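Long-range contacts in LipS lipolytic enzyme (Unidentified, PDB 4FBL), which probably hydrolyses ester bonds of lipids as a thermostable lipase of the alpha/beta-hydrolase fold, recovered from a metagenome: residues I182-V187 and T262-K267; E43-V48 and S66-A71. One frame throughout, in Å; residues are numbered along the deposited sequence. Where two conformers were deposited one is given.

Contact 1: I182-V187 and T262-K267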
loop_
_atom_site.group_PDB
_atom_site.type_symbol
_atom_site.label_atom_id
_atom_site.label_comp_id
_atom_site.label_asym_id
_atom_site.label_seq_id
_atom_site.Cartn_x
_atom_site.Cartn_y
_atom_site.Cartn_z
ATOM N N ILE C 182 19.173 -5.025 17.171
ATOM C CA ILE C 182 19.728 -6.380 17.444
ATOM C C ILE C 182 19.955 -6.435 18.961
ATOM O O ILE C 182 20.562 -5.548 19.510
ATOM C CB ILE C 182 21.033 -6.623 16.654
ATOM C CG1 ILE C 182 20.706 -6.789 15.198
ATOM C CG2 ILE C 182 21.789 -7.949 17.170
ATOM C CD1 ILE C 182 21.830 -6.722 14.207
ATOM N N LYS C 183 19.379 -7.402 19.678
ATOM C CA LYS C 183 19.594 -7.417 21.114
ATOM C C LYS C 183 21.055 -7.796 21.534
ATOM O O LYS C 183 21.635 -7.134 22.414
ATOM C CB LYS C 183 18.569 -8.286 21.843
ATOM C CG LYS C 183 18.576 -8.048 23.362
ATOM C CD LYS C 183 17.575 -8.925 23.994
ATOM C CE LYS C 183 17.512 -8.671 25.478
ATOM N NZ LYS C 183 16.395 -9.486 25.978
ATOM N N ALA C 184 21.621 -8.840 20.915
ATOM C CA ALA C 184 23.000 -9.286 21.137
ATOM C C ALA C 184 24.003 -8.157 20.876
ATOM O O ALA C 184 24.054 -7.549 19.782
ATOM C CB ALA C 184 23.352 -10.484 20.258
ATOM N N GLU C 185 24.877 -7.963 21.865
ATOM C CA GLU C 185 25.761 -6.811 21.929
ATOM C C GLU C 185 26.822 -6.999 20.894
ATOM O O GLU C 185 27.249 -8.123 20.654
ATOM C CB GLU C 185 26.306 -6.693 23.365
ATOM C CG GLU C 185 27.786 -6.399 23.528
ATOM C CD GLU C 185 28.069 -5.758 24.903
ATOM O OE1 GLU C 185 27.624 -6.320 25.952
ATOM O OE2 GLU C 185 28.711 -4.685 24.912
ATOM N N GLY C 186 27.209 -5.921 20.219
ATOM C CA GLY C 186 28.309 -6.050 19.276
ATOM C C GLY C 186 27.938 -6.441 17.858
ATOM O O GLY C 186 28.711 -6.131 16.935
ATOM N N VAL C 187 26.767 -7.066 17.646
ATOM C CA VAL C 187 26.504 -7.694 16.325
ATOM C C VAL C 187 26.187 -6.658 15.224
ATOM O O VAL C 187 25.311 -5.761 15.396
ATOM C CB VAL C 187 25.387 -8.749 16.387
ATOM C CG1 VAL C 187 25.141 -9.357 15.012
ATOM C CG2 VAL C 187 25.731 -9.816 17.375
ATOM N N THR C 262 17.559 -12.859 12.612
ATOM C CA THR C 262 18.290 -13.874 11.837
ATOM C C THR C 262 19.836 -13.742 12.151
ATOM O O THR C 262 20.662 -14.556 11.702
ATOM C CB THR C 262 18.084 -13.673 10.344
ATOM O OG1 THR C 262 18.437 -12.319 10.008
ATOM C CG2 THR C 262 16.618 -13.929 9.960
ATOM N N LEU C 263 20.180 -12.659 12.861
ATOM C CA LEU C 263 21.563 -12.349 13.281
ATOM C C LEU C 263 21.694 -12.399 14.756
ATOM O O LEU C 263 22.807 -12.331 15.264
ATOM C CB LEU C 263 21.948 -10.961 12.786
ATOM C CG LEU C 263 22.831 -10.706 11.541
ATOM C CD1 LEU C 263 22.955 -11.850 10.482
ATOM C CD2 LEU C 263 22.681 -9.339 10.925
ATOM N N ASP C 264 20.587 -12.544 15.466
ATOM C CA ASP C 264 20.486 -12.216 16.921
ATOM C C ASP C 264 20.567 -13.473 17.861
ATOM O O ASP C 264 20.745 -14.592 17.398
ATOM C CB ASP C 264 19.134 -11.512 17.155
ATOM C CG ASP C 264 19.163 -10.507 18.305
ATOM O OD1 ASP C 264 19.985 -10.664 19.251
ATOM O OD2 ASP C 264 18.332 -9.569 18.307
ATOM N N ASN C 265 20.309 -13.309 19.152
ATOM C CA ASN C 265 20.487 -14.443 20.069
ATOM C C ASN C 265 19.644 -15.614 19.616
ATOM O O ASN C 265 19.974 -16.751 19.930
ATOM C CB ASN C 265 20.039 -14.140 21.513
ATOM C CG ASN C 265 20.883 -13.097 22.165
ATOM O OD1 ASN C 265 22.117 -13.164 22.148
ATOM N ND2 ASN C 265 20.226 -12.084 22.707
ATOM N N ASP C 266 18.500 -15.374 18.941
ATOM C CA ASP C 266 17.623 -16.538 18.677
ATOM C C ASP C 266 17.910 -17.134 17.322
ATOM O O ASP C 266 17.158 -18.011 16.883
ATOM C CB ASP C 266 16.135 -16.170 18.753
ATOM C CG ASP C 266 15.673 -15.924 20.174
ATOM O OD1 ASP C 266 15.730 -16.881 20.972
ATOM O OD2 ASP C 266 15.203 -14.809 20.467
ATOM N N LYS C 267 18.958 -16.680 16.621
ATOM C CA LYS C 267 19.225 -17.240 15.232
ATOM C C LYS C 267 19.279 -18.770 15.130
ATOM O O LYS C 267 18.799 -19.412 14.162
ATOM C CB LYS C 267 20.466 -16.604 14.603
ATOM C CG LYS C 267 21.911 -16.905 15.281
ATOM C CD LYS C 267 22.969 -16.050 14.578
ATOM C CE LYS C 267 24.369 -16.691 14.819
ATOM N NZ LYS C 267 24.446 -16.732 16.341
#
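The carboxylate of Asp264 holds the backbone of Lys183 and Ala184, tying the loop between strands 174-176 and 194-196 to the loop that leads into the last helix, 267-279, of this alpha/beta-hydrolase fold. Lys183 N gives a bond to Asp264 OD2 (2.8 Å, N-H...O 161°), and Ala184 N one to Asp264 OD1 (3.0 Å, 168°). Both oxygens are met on their syn sides, somewhat out of the carboxylate plane. Asp264 OD1 also accepts, on its anti side, from Asn265 N at 2.7 Å, and this donor comes from the opposite face of the plane to Ala184 N. With Asp264 OD2 taking a further bond from Tyr258 N, four backbone N-H groups fix the rotation of the buried carboxylate and would probably favour its charged form. Ile182, whose side chain lies about 6 Å from the bound spermidine, closes this tight part: its CG2, anti to the backbone N, sits 3.8 Å from Asp264 CG.

Apolar packing round Leu263 is looser, with CD2 4.3 Å from Ile182 CD1 and CB 4.2 Å from Val187 CG1. The solvent side belongs to Lys183 and Asn265. Lys183 runs extended away from Asp264 beyond its CB. Exposed Asn265, whose ND2 bonds to Asn256 O, turns its OD1 to Ala184 CB, 3.5 Å away.

Contact 2: E43-V48 and S66-A71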
loop_
_atom_site.group_PDB
_atom_site.type_symbol
_atom_site.label_atom_id
_atom_site.label_comp_id
_atom_site.label_asym_id
_atom_site.label_seq_id
_atom_site.Cartn_x
_atom_site.Cartn_y
_atom_site.Cartn_z
ATOM N N GLU C 43 26.930 -10.201 -1.409
ATOM C CA GLU C 43 26.739 -11.119 -2.526
ATOM C C GLU C 43 25.520 -12.063 -2.238
ATOM O O GLU C 43 25.250 -12.395 -1.073
ATOM C CB GLU C 43 28.068 -11.877 -2.887
ATOM C CG GLU C 43 28.488 -13.054 -1.995
ATOM C CD GLU C 43 29.061 -12.664 -0.606
ATOM O OE1 GLU C 43 29.292 -11.458 -0.291
ATOM O OE2 GLU C 43 29.271 -13.597 0.180
ATOM N N PRO C 44 24.763 -12.426 -3.288
ATOM C CA PRO C 44 23.653 -13.377 -3.144
ATOM C C PRO C 44 24.266 -14.736 -2.821
ATOM O O PRO C 44 25.484 -14.906 -2.985
ATOM C CB PRO C 44 23.039 -13.427 -4.540
ATOM C CG PRO C 44 24.086 -12.872 -5.475
ATOM C CD PRO C 44 24.923 -11.937 -4.676
ATOM N N LEU C 45 23.456 -15.690 -2.382
ATOM C CA LEU C 45 23.902 -17.070 -2.189
ATOM C C LEU C 45 22.967 -18.003 -2.952
ATOM O O LEU C 45 21.759 -17.946 -2.772
ATOM C CB LEU C 45 23.935 -17.371 -0.684
ATOM C CG LEU C 45 23.777 -18.790 -0.060
ATOM C CD1 LEU C 45 23.998 -19.983 -1.001
ATOM C CD2 LEU C 45 24.551 -18.945 1.264
ATOM N N TYR C 46 23.530 -18.780 -3.884
ATOM C CA TYR C 46 22.844 -19.749 -4.712
ATOM C C TYR C 46 23.609 -21.058 -4.414
ATOM O O TYR C 46 24.859 -21.056 -4.320
ATOM C CB TYR C 46 22.905 -19.372 -6.210
ATOM C CG TYR C 46 22.013 -18.209 -6.498
ATOM C CD1 TYR C 46 20.605 -18.386 -6.658
ATOM C CD2 TYR C 46 22.531 -16.907 -6.562
ATOM C CE1 TYR C 46 19.754 -17.300 -6.853
ATOM C CE2 TYR C 46 21.670 -15.796 -6.760
ATOM C CZ TYR C 46 20.294 -16.001 -6.891
ATOM O OH TYR C 46 19.473 -14.916 -7.121
ATOM N N SER C 47 22.889 -22.141 -4.135
ATOM C CA SER C 47 23.565 -23.411 -3.810
ATOM C C SER C 47 22.671 -24.490 -4.379
ATOM O O SER C 47 21.462 -24.458 -4.136
ATOM C CB SER C 47 23.742 -23.540 -2.310
ATOM O OG SER C 47 24.139 -24.868 -1.997
ATOM N N VAL C 48 23.214 -25.375 -5.223
ATOM C CA VAL C 48 22.328 -26.380 -5.819
ATOM C C VAL C 48 22.471 -27.682 -5.013
ATOM O O VAL C 48 23.580 -28.061 -4.691
ATOM C CB VAL C 48 22.721 -26.636 -7.244
ATOM C CG1 VAL C 48 21.767 -27.726 -7.926
ATOM C CG2 VAL C 48 22.829 -25.290 -7.995
ATOM N N SER C 66 22.253 -10.395 5.880
ATOM C CA SER C 66 21.533 -10.581 7.139
ATOM C C SER C 66 20.888 -11.973 7.178
ATOM O O SER C 66 20.449 -12.403 8.288
ATOM C CB SER C 66 20.457 -9.540 7.416
ATOM O OG SER C 66 19.580 -9.456 6.332
ATOM N N MET C 67 20.804 -12.628 6.006
ATOM C CA MET C 67 20.139 -13.937 5.866
ATOM C C MET C 67 21.210 -15.075 5.692
ATOM O O MET C 67 20.847 -16.254 5.548
ATOM C CB MET C 67 19.232 -13.959 4.627
ATOM C CG MET C 67 18.261 -12.746 4.457
ATOM S SD MET C 67 17.245 -12.616 5.929
ATOM C CE MET C 67 16.127 -13.971 6.042
ATOM N N ARG C 68 22.508 -14.725 5.651
ATOM C CA ARG C 68 23.573 -15.685 5.305
ATOM C C ARG C 68 23.680 -16.910 6.259
ATOM O O ARG C 68 23.705 -18.063 5.805
ATOM C CB ARG C 68 24.917 -14.939 5.178
ATOM C CG ARG C 68 25.936 -15.697 4.280
ATOM C CD ARG C 68 27.161 -14.825 3.830
ATOM N NE ARG C 68 26.906 -14.320 2.462
ATOM C CZ ARG C 68 26.694 -15.109 1.391
ATOM N NH1 ARG C 68 26.714 -16.446 1.528
ATOM N NH2 ARG C 68 26.486 -14.598 0.173
ATOM N N PHE C 69 23.661 -16.678 7.554
ATOM C CA PHE C 69 23.612 -17.750 8.569
ATOM C C PHE C 69 22.478 -18.774 8.297
ATOM O O PHE C 69 22.678 -20.014 8.446
ATOM C CB PHE C 69 23.551 -17.216 10.002
ATOM C CG PHE C 69 23.437 -18.306 11.077
ATOM C CD1 PHE C 69 24.592 -18.942 11.615
ATOM C CD2 PHE C 69 22.192 -18.710 11.559
ATOM C CE1 PHE C 69 24.473 -20.003 12.609
ATOM C CE2 PHE C 69 22.058 -19.750 12.510
ATOM C CZ PHE C 69 23.232 -20.388 13.070
ATOM N N LEU C 70 21.295 -18.292 7.896
ATOM C CA LEU C 70 20.187 -19.152 7.712
ATOM C C LEU C 70 20.337 -19.908 6.444
ATOM O O LEU C 70 20.046 -21.111 6.385
ATOM C CB LEU C 70 18.908 -18.298 7.645
ATOM C CG LEU C 70 17.555 -18.868 7.932
ATOM C CD1 LEU C 70 17.586 -19.773 9.161
ATOM C CD2 LEU C 70 16.533 -17.681 8.147
ATOM N N ALA C 71 20.739 -19.174 5.409
ATOM C CA ALA C 71 20.830 -19.699 4.093
ATOM C C ALA C 71 21.899 -20.786 4.049
ATOM O O ALA C 71 21.694 -21.790 3.368
ATOM C CB ALA C 71 21.255 -18.599 3.110
HETATM O O HOH W 1 26.069 -12.067 1.698
#
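Glu43 and Arg68 meet at about a right angle along their chains, yet in one of the two conformers deposited for Glu43 their flat ends lie nearly parallel, the carboxylate and guanidinium planes only 12° apart. In that conformer Glu43 OE2 sits over one face of the guanidinium, 3.0 Å from Arg68 NH2 and 3.2 Å from Arg68 CZ. The salt bridge made this way would rest on charge alone, since no N-H is aimed at the oxygen, and it need not hold for the other conformer. The backbone supplies the firmer, directed link: Arg68 NH2 donates to Glu43 O at 2.8 Å, bent to 131° at the hydrogen and arriving well above the carbonyl plane. Pro44 O lies at the guanidinium edge and accepts a second, weak bond from the same nitrogen. A water donates to Glu43 O but lies improbably close to Arg68 NE, which leaves its bridging role doubtful.

These groups join strand 45-47, an outermost strand of the central alpha/beta-hydrolase sheet, to helix 68-76, which packs against it; Leu45 pairs by backbone hydrogen bonds with Thr83 of the adjacent antiparallel strand 80-83. Leu45 points toward the helix. Its CG is turned anti to the backbone N (chi1 154°), which carries CD2 to both helical side chains: 3.3 Å from Arg68 NH1, obliquely to the guanidinium, and 3.8 Å from Ala71 CB. Leu45 and Ala71 also both touch Thr83, and Leu45 reaches Glu72 as well. The arginine chain, bent at chi3, swings its guanidinium across to the strand.

How the contacts relate
Contact 2 closes before contact 1 opens along the chain, and their centres lie 18 Å apart. They meet where the starts of helices 68-76 and 267-279 come together, each contact contributing one of the two approaches. Thr262 OG1 probably donates a hydrogen bond to Ser66 O at 2.6 Å, while Leu263 CD1 packs on the same carbonyl oxygen and Thr262 CG2 on Met67 CE; just beyond, Lys267 makes a cation-pi contact with Phe69. The edge of the main sheet formed by strand 45-47 is thus connected, through the turns leading into the two helices, to a loop beside the spermidine pocket and the probable Ser128-His259-Asp229 triad.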